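Local coordinates for RNA-dependent RNA polymerase (PDB 6DX2), which probably replicates and transcribes the viral RNA as a polymerase, and carries the viral OTU domain present in this chain, a protease that acts as a deubiquitinase, at residues A[4-12]-A[130-139]; A[37-45]-A[96-105]. All blocks are in the same frame, centred on the assembly; numbering follows the deposited sequence.

Contact 1 of 2, residues A[4-12]-A[130-139]; sequences FHLDDINWQ and ATKYGPGLVS
The side chain of Lys132 sets out extended, with a chi1 of 173°, and its CB and CD run across one face of the Trp11 indole, CB 3.6 Å from Trp11 CZ3. A bend at chi3 (85°) then places Lys132 CE 3.7 Å from the centroid of the five-membered ring of Trp11, almost on its normal, as a CH-pi contact, and a second bend at chi4 leads NZ on to backbone carbonyls. The opposite face of Trp11 is covered by Ile9 CG2, so the indole is held between aliphatic carbons. At its edge Val138 CG2 approaches Trp11 CZ2 at 3.9 Å, and one water accepts from both Trp11 NE1 and Val138 N. Small, branched Val138 suits the spot because its other methyl, CG1, reaches Leu6 CB at 3.7 Å.

Asp7 supplies the polar grip. Its OD1 accepts from Ser139 N at 2.8 Å and its OD2 from Ser139 OG at an unusually short 2.5 Å, each through the syn lone pair; Ser139 brings OG there with a chi1 of 61°. Two bonds to one residue fix the rotation of the carboxylate and tie the N-terminal segment to the 3-10 turn.

Lys132 NZ donates to Gly134 O (2.8 Å) and Gly136 O (2.9 Å) and has a cation-pi contact with Tyr19. Lysine thus works twice: its methylenes pave the indole, while carbonyl oxygens and a ring probably stabilise its largely buried charge.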
loop_
_atom_site.group_PDB
_atom_site.type_symbol
_atom_site.label_atom_id
_atom_site.label_comp_id
_atom_site.label_asym_id
_atom_site.label_seq_id
_atom_site.Cartn_x
_atom_site.Cartn_y
_atom_site.Cartn_z
ATOM N N PHE A 4 10.140 14.573 13.680
ATOM C CA PHE A 4 10.833 15.621 12.945
ATOM C C PHE A 4 11.222 15.154 11.548
ATOM O O PHE A 4 11.138 15.929 10.591
ATOM C CB PHE A 4 12.074 16.081 13.721
ATOM C CG PHE A 4 12.749 17.298 13.139
ATOM C CD1 PHE A 4 14.086 17.552 13.400
ATOM C CD2 PHE A 4 12.047 18.191 12.343
ATOM C CE1 PHE A 4 14.714 18.672 12.871
ATOM C CE2 PHE A 4 12.666 19.304 11.810
ATOM C CZ PHE A 4 14.002 19.549 12.076
ATOM N N HIS A 5 11.636 13.897 11.415
ATOM C CA HIS A 5 11.947 13.306 10.121
ATOM C C HIS A 5 11.216 11.980 10.002
ATOM O O HIS A 5 11.318 11.122 10.888
ATOM C CB HIS A 5 13.455 13.106 9.937
ATOM C CG HIS A 5 14.257 14.363 10.120
ATOM N ND1 HIS A 5 14.225 15.407 9.217
ATOM C CD2 HIS A 5 15.108 14.743 11.103
ATOM C CE1 HIS A 5 15.025 16.373 9.635
ATOM N NE2 HIS A 5 15.571 15.996 10.777
ATOM N N LEU A 6 10.479 11.825 8.898
ATOM C CA LEU A 6 9.741 10.594 8.663
ATOM C C LEU A 6 10.650 9.370 8.711
ATOM O O LEU A 6 10.247 8.326 9.225
ATOM C CB LEU A 6 9.030 10.682 7.329
ATOM C CG LEU A 6 7.946 11.744 7.414
ATOM C CD1 LEU A 6 7.112 11.614 6.217
ATOM C CD2 LEU A 6 7.117 11.476 8.682
ATOM N N ASP A 7 11.900 9.492 8.220
ATOM C CA ASP A 7 12.795 8.337 8.230
ATOM C C ASP A 7 13.298 7.981 9.639
ATOM O O ASP A 7 13.979 6.955 9.780
ATOM C CB ASP A 7 13.985 8.556 7.282
ATOM C CG ASP A 7 13.633 8.235 5.827
ATOM O OD1 ASP A 7 12.484 7.944 5.609
ATOM O OD2 ASP A 7 14.492 8.233 4.939
ATOM N N ASP A 8 12.964 8.777 10.661
ATOM C CA ASP A 8 13.324 8.473 12.046
ATOM C C ASP A 8 12.153 7.958 12.863
ATOM O O ASP A 8 12.253 7.899 14.088
ATOM C CB ASP A 8 13.892 9.699 12.728
ATOM C CG ASP A 8 15.147 10.186 12.074
ATOM O OD1 ASP A 8 16.049 9.351 11.805
ATOM O OD2 ASP A 8 15.210 11.402 11.815
ATOM N N ILE A 9 11.032 7.624 12.213
ATOM C CA ILE A 9 9.893 7.056 12.920
ATOM C C ILE A 9 10.303 5.715 13.496
ATOM O O ILE A 9 11.115 4.990 12.907
ATOM C CB ILE A 9 8.685 6.899 11.982
ATOM C CG1 ILE A 9 8.003 8.242 11.767
ATOM C CG2 ILE A 9 7.622 5.874 12.509
ATOM C CD1 ILE A 9 6.927 8.185 10.678
ATOM N N ASN A 10 9.691 5.375 14.637
ATOM C CA ASN A 10 9.867 4.089 15.307
ATOM C C ASN A 10 8.791 3.089 14.860
ATOM O O ASN A 10 7.598 3.256 15.137
ATOM C CB ASN A 10 9.856 4.309 16.815
ATOM C CG ASN A 10 11.077 5.103 17.287
ATOM O OD1 ASN A 10 12.081 5.216 16.564
ATOM N ND2 ASN A 10 10.996 5.655 18.498
ATOM N N TRP A 11 9.220 2.040 14.174
ATOM C CA TRP A 11 8.320 1.054 13.591
ATOM C C TRP A 11 8.390 -0.212 14.435
ATOM O O TRP A 11 9.479 -0.640 14.816
ATOM C CB TRP A 11 8.724 0.742 12.146
ATOM C CG TRP A 11 8.503 1.904 11.230
ATOM C CD1 TRP A 11 9.415 2.821 10.773
ATOM C CD2 TRP A 11 7.255 2.264 10.663
ATOM N NE1 TRP A 11 8.799 3.715 9.932
ATOM C CE2 TRP A 11 7.470 3.382 9.832
ATOM C CE3 TRP A 11 5.994 1.707 10.743
ATOM C CZ2 TRP A 11 6.442 4.004 9.126
ATOM C CZ3 TRP A 11 4.941 2.305 10.012
ATOM C CH2 TRP A 11 5.190 3.459 9.210
ATOM N N GLN A 12 7.245 -0.798 14.738
ATOM C CA GLN A 12 7.284 -1.980 15.594
ATOM C C GLN A 12 6.919 -3.187 14.746
ATOM O O GLN A 12 5.833 -3.205 14.155
ATOM C CB GLN A 12 6.303 -1.815 16.759
ATOM C CG GLN A 12 6.332 -2.952 17.782
ATOM C CD GLN A 12 7.740 -3.534 18.016
ATOM O OE1 GLN A 12 8.676 -2.811 18.357
ATOM N NE2 GLN A 12 7.877 -4.850 17.850
ATOM N N ALA A 130 -0.567 3.525 11.096
ATOM C CA ALA A 130 0.368 3.383 9.973
ATOM C C ALA A 130 0.900 1.962 9.954
ATOM O O ALA A 130 1.292 1.427 11.002
ATOM C CB ALA A 130 1.530 4.339 10.021
ATOM N N THR A 131 0.920 1.361 8.770
ATOM C CA THR A 131 1.345 -0.029 8.617
ATOM C C THR A 131 2.339 -0.090 7.485
ATOM O O THR A 131 2.077 0.427 6.410
ATOM C CB THR A 131 0.151 -0.929 8.334
ATOM O OG1 THR A 131 -0.835 -0.720 9.350
ATOM C CG2 THR A 131 0.544 -2.371 8.383
ATOM N N LYS A 132 3.500 -0.691 7.725
ATOM C CA LYS A 132 4.562 -0.668 6.740
ATOM C C LYS A 132 4.856 -2.102 6.332
ATOM O O LYS A 132 5.075 -2.972 7.185
ATOM C CB LYS A 132 5.783 0.018 7.310
ATOM C CG LYS A 132 7.031 -0.048 6.409
ATOM C CD LYS A 132 8.144 0.916 6.915
ATOM C CE LYS A 132 8.967 0.177 8.004
ATOM N NZ LYS A 132 10.057 -0.706 7.385
ATOM N N TYR A 133 4.877 -2.335 5.032
ATOM C CA TYR A 133 5.125 -3.658 4.462
ATOM C C TYR A 133 6.483 -3.573 3.781
ATOM O O TYR A 133 6.629 -2.842 2.804
ATOM C CB TYR A 133 4.045 -4.027 3.451
ATOM C CG TYR A 133 2.709 -4.198 4.099
ATOM C CD1 TYR A 133 2.326 -5.419 4.593
ATOM C CD2 TYR A 133 1.830 -3.107 4.245
ATOM C CE1 TYR A 133 1.089 -5.600 5.205
ATOM C CE2 TYR A 133 0.582 -3.295 4.890
ATOM C CZ TYR A 133 0.267 -4.522 5.366
ATOM O OH TYR A 133 -0.922 -4.764 6.000
ATOM N N GLY A 134 7.472 -4.259 4.321
ATOM C CA GLY A 134 8.821 -4.193 3.781
ATOM C C GLY A 134 9.769 -3.499 4.718
ATOM O O GLY A 134 9.375 -2.717 5.575
ATOM N N PRO A 135 11.068 -3.749 4.541
ATOM C CA PRO A 135 12.064 -3.308 5.532
ATOM C C PRO A 135 12.592 -1.903 5.332
ATOM O O PRO A 135 13.474 -1.485 6.107
ATOM C CB PRO A 135 13.196 -4.317 5.318
ATOM C CG PRO A 135 13.145 -4.550 3.843
ATOM C CD PRO A 135 11.646 -4.614 3.495
ATOM N N GLY A 136 12.091 -1.175 4.356
ATOM C CA GLY A 136 12.713 0.054 3.933
ATOM C C GLY A 136 12.192 1.259 4.698
ATOM O O GLY A 136 11.389 1.171 5.616
ATOM N N LEU A 137 12.683 2.415 4.311
ATOM C CA LEU A 137 12.414 3.661 5.022
ATOM C C LEU A 137 11.263 4.428 4.387
ATOM O O LEU A 137 10.989 4.268 3.197
ATOM C CB LEU A 137 13.654 4.561 4.993
ATOM C CG LEU A 137 14.950 3.974 5.599
ATOM C CD1 LEU A 137 16.166 4.846 5.253
ATOM C CD2 LEU A 137 14.760 3.792 7.112
ATOM N N VAL A 138 10.637 5.329 5.154
ATOM C CA VAL A 138 9.517 6.119 4.602
ATOM C C VAL A 138 9.884 6.799 3.277
ATOM O O VAL A 138 9.133 6.725 2.290
ATOM C CB VAL A 138 9.012 7.154 5.615
ATOM C CG1 VAL A 138 7.995 8.131 4.925
ATOM C CG2 VAL A 138 8.374 6.463 6.781
ATOM N N SER A 139 11.063 7.417 3.212
ATOM C CA SER A 139 11.433 8.179 2.033
ATOM C C SER A 139 11.572 7.326 0.787
ATOM O O SER A 139 11.494 7.873 -0.316
ATOM C CB SER A 139 12.737 8.924 2.261
ATOM O OG SER A 139 13.807 8.047 2.540
HETATM O O HOH W 1 11.200 5.101 8.162
#

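Contact 2 of 2, residues A[37-45]-A[96-105]; sequences PGDGNCFFY and NYYWGGSVEA
Asp39 places its backbone O over the Trp99 face, while its OD1 takes the capping bond from Asn41 N. Gly40, lacking a side chain, brings its CA right over the indole, a CH-pi contact 3.5 Å from the centroid of the six-membered ring of Trp99; Tyr97 O and Trp99 NE1 fill the space a CB would need. Gly40 O faces Tyr98 O at 2.9 Å; since both are acceptors, separate waters donate to them, and the one on Gly40 O also accepts from Phe43 N and Gly100 N.

Asn41 offers both acceptor and donor. OD1 receives a water and, at 2.9 Å, Tyr97 N, tilted 23° from the carbonyl plane; ND2 points in the amide plane to Tyr45 OH and comes 3.5 Å from Tyr97 CE1, amide and ring planes only 16° apart. Cys42 SG makes an oblique sulfur-aromatic contact with Trp99, 3.8 Å from its CZ3. Phe43 (CG anti to the backbone N, chi1 174°) packs CB on Gly100 CA at 3.6 Å. Phe44 meets Tyr98 O at its ring edge and Glu104 CG with its CZ. Glu104 OE1 takes Gly101 N on its anti lone pair; OE2 takes Tyr98 OH from above the carboxylate plane and also bonds Tyr89 OH.

An Asp-Gly-Asn-Cys turn leading into a helix that starts at the cysteine is the hallmark of OTU proteases, consistent with Cys42 being the papain-like nucleophile.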
loop_
_atom_site.group_PDB
_atom_site.type_symbol
_atom_site.label_atom_id
_atom_site.label_comp_id
_atom_site.label_asym_id
_atom_site.label_seq_id
_atom_site.Cartn_x
_atom_site.Cartn_y
_atom_site.Cartn_z
ATOM N N PRO A 37 -8.182 9.137 -9.676
ATOM C CA PRO A 37 -9.644 8.963 -9.830
ATOM C C PRO A 37 -10.204 8.036 -8.761
ATOM O O PRO A 37 -9.609 7.006 -8.435
ATOM C CB PRO A 37 -9.793 8.357 -11.233
ATOM C CG PRO A 37 -8.608 8.852 -11.972
ATOM C CD PRO A 37 -7.471 8.808 -10.929
ATOM N N GLY A 38 -11.365 8.401 -8.223
ATOM C CA GLY A 38 -11.866 7.720 -7.043
ATOM C C GLY A 38 -12.673 6.448 -7.238
ATOM O O GLY A 38 -13.534 6.123 -6.416
ATOM N N ASP A 39 -12.401 5.684 -8.261
ATOM C CA ASP A 39 -13.111 4.428 -8.398
ATOM C C ASP A 39 -12.360 3.321 -7.649
ATOM O O ASP A 39 -11.319 3.546 -7.020
ATOM C CB ASP A 39 -13.290 4.026 -9.856
ATOM C CG ASP A 39 -11.954 3.864 -10.606
ATOM O OD1 ASP A 39 -11.045 3.176 -10.098
ATOM O OD2 ASP A 39 -11.820 4.391 -11.748
ATOM N N GLY A 40 -12.877 2.106 -7.793
ATOM C CA GLY A 40 -12.372 0.953 -7.040
ATOM C C GLY A 40 -10.975 0.498 -7.424
ATOM O O GLY A 40 -10.368 -0.284 -6.678
ATOM N N ASN A 41 -10.424 1.013 -8.505
ATOM C CA ASN A 41 -9.044 0.748 -8.888
ATOM C C ASN A 41 -8.015 1.663 -8.212
ATOM O O ASN A 41 -6.848 1.604 -8.588
ATOM C CB ASN A 41 -8.918 0.906 -10.408
ATOM C CG ASN A 41 -9.920 0.034 -11.146
ATOM O OD1 ASN A 41 -10.205 -1.075 -10.737
ATOM N ND2 ASN A 41 -10.471 0.546 -12.272
ATOM N N CYS A 42 -8.445 2.570 -7.314
ATOM C CA CYS A 42 -7.585 3.644 -6.816
ATOM C C CYS A 42 -6.304 3.139 -6.125
ATOM O O CYS A 42 -5.292 3.835 -6.218
ATOM C CB CYS A 42 -8.352 4.565 -5.867
ATOM S SG CYS A 42 -9.038 3.731 -4.414
ATOM N N PHE A 43 -6.307 1.957 -5.472
ATOM C CA PHE A 43 -5.081 1.447 -4.879
ATOM C C PHE A 43 -4.057 1.245 -5.977
ATOM O O PHE A 43 -2.908 1.686 -5.854
ATOM C CB PHE A 43 -5.374 0.132 -4.135
ATOM C CG PHE A 43 -4.141 -0.543 -3.614
ATOM C CD1 PHE A 43 -3.742 -0.334 -2.300
ATOM C CD2 PHE A 43 -3.356 -1.318 -4.452
ATOM C CE1 PHE A 43 -2.577 -0.938 -1.811
ATOM C CE2 PHE A 43 -2.159 -1.918 -3.974
ATOM C CZ PHE A 43 -1.796 -1.717 -2.631
ATOM N N PHE A 44 -4.514 0.709 -7.116
ATOM C CA PHE A 44 -3.637 0.391 -8.227
ATOM C C PHE A 44 -3.270 1.627 -9.009
ATOM O O PHE A 44 -2.152 1.716 -9.485
ATOM C CB PHE A 44 -4.303 -0.697 -9.104
ATOM C CG PHE A 44 -4.711 -1.942 -8.270
ATOM C CD1 PHE A 44 -3.739 -2.865 -7.828
ATOM C CD2 PHE A 44 -6.034 -2.055 -7.801
ATOM C CE1 PHE A 44 -4.130 -3.959 -7.032
ATOM C CE2 PHE A 44 -6.423 -3.093 -6.998
ATOM C CZ PHE A 44 -5.478 -4.041 -6.590
ATOM N N TYR A 45 -4.189 2.591 -9.138
ATOM C CA TYR A 45 -3.822 3.892 -9.711
ATOM C C TYR A 45 -2.720 4.519 -8.887
ATOM O O TYR A 45 -1.786 5.129 -9.431
ATOM C CB TYR A 45 -4.988 4.857 -9.688
ATOM C CG TYR A 45 -6.166 4.515 -10.594
ATOM C CD1 TYR A 45 -6.029 3.586 -11.658
ATOM C CD2 TYR A 45 -7.430 5.000 -10.280
ATOM C CE1 TYR A 45 -7.162 3.257 -12.479
ATOM C CE2 TYR A 45 -8.535 4.642 -11.036
ATOM C CZ TYR A 45 -8.396 3.780 -12.122
ATOM O OH TYR A 45 -9.507 3.441 -12.866
ATOM N N ASN A 96 -12.036 -5.755 -12.535
ATOM C CA ASN A 96 -12.110 -4.309 -12.380
ATOM C C ASN A 96 -12.864 -3.962 -11.101
ATOM O O ASN A 96 -13.790 -4.680 -10.685
ATOM C CB ASN A 96 -12.828 -3.641 -13.546
ATOM C CG ASN A 96 -12.006 -3.591 -14.836
ATOM O OD1 ASN A 96 -10.776 -3.662 -14.844
ATOM N ND2 ASN A 96 -12.708 -3.441 -15.943
ATOM N N TYR A 97 -12.430 -2.855 -10.472
ATOM C CA TYR A 97 -13.021 -2.280 -9.275
ATOM C C TYR A 97 -12.873 -3.185 -8.069
ATOM O O TYR A 97 -13.613 -3.030 -7.091
ATOM C CB TYR A 97 -14.506 -1.908 -9.513
ATOM C CG TYR A 97 -14.616 -1.259 -10.858
ATOM C CD1 TYR A 97 -13.918 -0.075 -11.129
ATOM C CD2 TYR A 97 -15.374 -1.818 -11.866
ATOM C CE1 TYR A 97 -13.987 0.521 -12.373
ATOM C CE2 TYR A 97 -15.461 -1.211 -13.116
ATOM C CZ TYR A 97 -14.754 -0.051 -13.354
ATOM O OH TYR A 97 -14.827 0.554 -14.597
ATOM N N TYR A 98 -11.912 -4.117 -8.101
ATOM C CA TYR A 98 -11.549 -4.812 -6.881
ATOM C C TYR A 98 -10.799 -3.832 -5.989
ATOM O O TYR A 98 -9.850 -3.163 -6.439
ATOM C CB TYR A 98 -10.667 -6.016 -7.224
ATOM C CG TYR A 98 -10.019 -6.652 -6.046
ATOM C CD1 TYR A 98 -8.781 -6.201 -5.582
ATOM C CD2 TYR A 98 -10.638 -7.688 -5.383
ATOM C CE1 TYR A 98 -8.154 -6.804 -4.467
ATOM C CE2 TYR A 98 -10.041 -8.307 -4.287
ATOM C CZ TYR A 98 -8.803 -7.866 -3.841
ATOM O OH TYR A 98 -8.186 -8.432 -2.750
ATOM N N TRP A 99 -11.235 -3.691 -4.745
ATOM C CA TRP A 99 -10.624 -2.660 -3.892
ATOM C C TRP A 99 -9.360 -3.192 -3.250
ATOM O O TRP A 99 -9.418 -4.100 -2.435
ATOM C CB TRP A 99 -11.613 -2.170 -2.830
ATOM C CG TRP A 99 -12.675 -1.329 -3.444
ATOM C CD1 TRP A 99 -13.772 -1.786 -4.179
ATOM C CD2 TRP A 99 -12.767 0.106 -3.434
ATOM N NE1 TRP A 99 -14.520 -0.718 -4.597
ATOM C CE2 TRP A 99 -13.943 0.450 -4.165
ATOM C CE3 TRP A 99 -11.992 1.144 -2.880
ATOM C CZ2 TRP A 99 -14.349 1.789 -4.389
ATOM C CZ3 TRP A 99 -12.397 2.466 -3.106
ATOM C CH2 TRP A 99 -13.594 2.773 -3.849
ATOM N N GLY A 100 -8.222 -2.563 -3.577
ATOM C CA GLY A 100 -6.948 -2.951 -3.002
ATOM C C GLY A 100 -6.737 -2.431 -1.596
ATOM O O GLY A 100 -7.293 -1.415 -1.186
ATOM N N GLY A 101 -5.923 -3.169 -0.876
ATOM C CA GLY A 101 -5.629 -2.768 0.479
ATOM C C GLY A 101 -4.431 -3.512 0.985
ATOM O O GLY A 101 -3.528 -3.828 0.215
ATOM N N SER A 102 -4.471 -3.843 2.272
ATOM C CA SER A 102 -3.289 -4.428 2.929
ATOM C C SER A 102 -2.890 -5.753 2.303
ATOM O O SER A 102 -1.701 -6.093 2.292
ATOM C CB SER A 102 -3.581 -4.562 4.422
ATOM O OG SER A 102 -4.628 -5.447 4.614
ATOM N N VAL A 103 -3.857 -6.551 1.820
ATOM C CA VAL A 103 -3.522 -7.829 1.174
ATOM C C VAL A 103 -2.592 -7.595 -0.006
ATOM O O VAL A 103 -1.561 -8.267 -0.152
ATOM C CB VAL A 103 -4.804 -8.545 0.714
ATOM C CG1 VAL A 103 -4.430 -9.708 -0.186
ATOM C CG2 VAL A 103 -5.575 -9.052 1.917
ATOM N N GLU A 104 -2.935 -6.597 -0.843
ATOM C CA GLU A 104 -2.131 -6.238 -1.995
ATOM C C GLU A 104 -0.867 -5.473 -1.607
ATOM O O GLU A 104 0.145 -5.604 -2.292
ATOM C CB GLU A 104 -2.969 -5.377 -2.961
ATOM C CG GLU A 104 -4.023 -6.246 -3.638
ATOM C CD GLU A 104 -5.119 -6.662 -2.705
ATOM O OE1 GLU A 104 -5.529 -5.861 -1.810
ATOM O OE2 GLU A 104 -5.528 -7.840 -2.831
ATOM N N ALA A 105 -0.911 -4.663 -0.557
ATOM C CA ALA A 105 0.316 -3.994 -0.132
ATOM C C ALA A 105 1.354 -5.019 0.307
ATOM O O ALA A 105 2.539 -4.938 -0.057
ATOM C CB ALA A 105 -0.007 -3.043 1.020
HETATM O O HOH W 2 -8.439 0.087 -4.948
HETATM O O HOH W 3 -9.179 -2.926 -8.984
HETATM O O HOH W 4 -12.183 0.714 -15.012
#

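The contacts lie on opposite sides of the chain's centre, their own centres about 22 Å apart. Along the chain the order is 4-12, 37-45, 96-105 and 130-139, so contact 2 is nested inside the loop closed by contact 1. Contact 1 lays the chain's start against the end of strand 127-133 of the mixed sheet and the loop and 3-10 turn that follow, whereas contact 2 joins the beginnings of helices 42-52 and 102-112. They meet at Tyr133, which ends that strand: its CD2 packs on Ala105 CB at 3.7 Å. Helix 102-112 thus lies between the sheet and the start of helix 42-52, which carries the probable nucleophile, and contact 1 belongs to the periphery of the OTU domain.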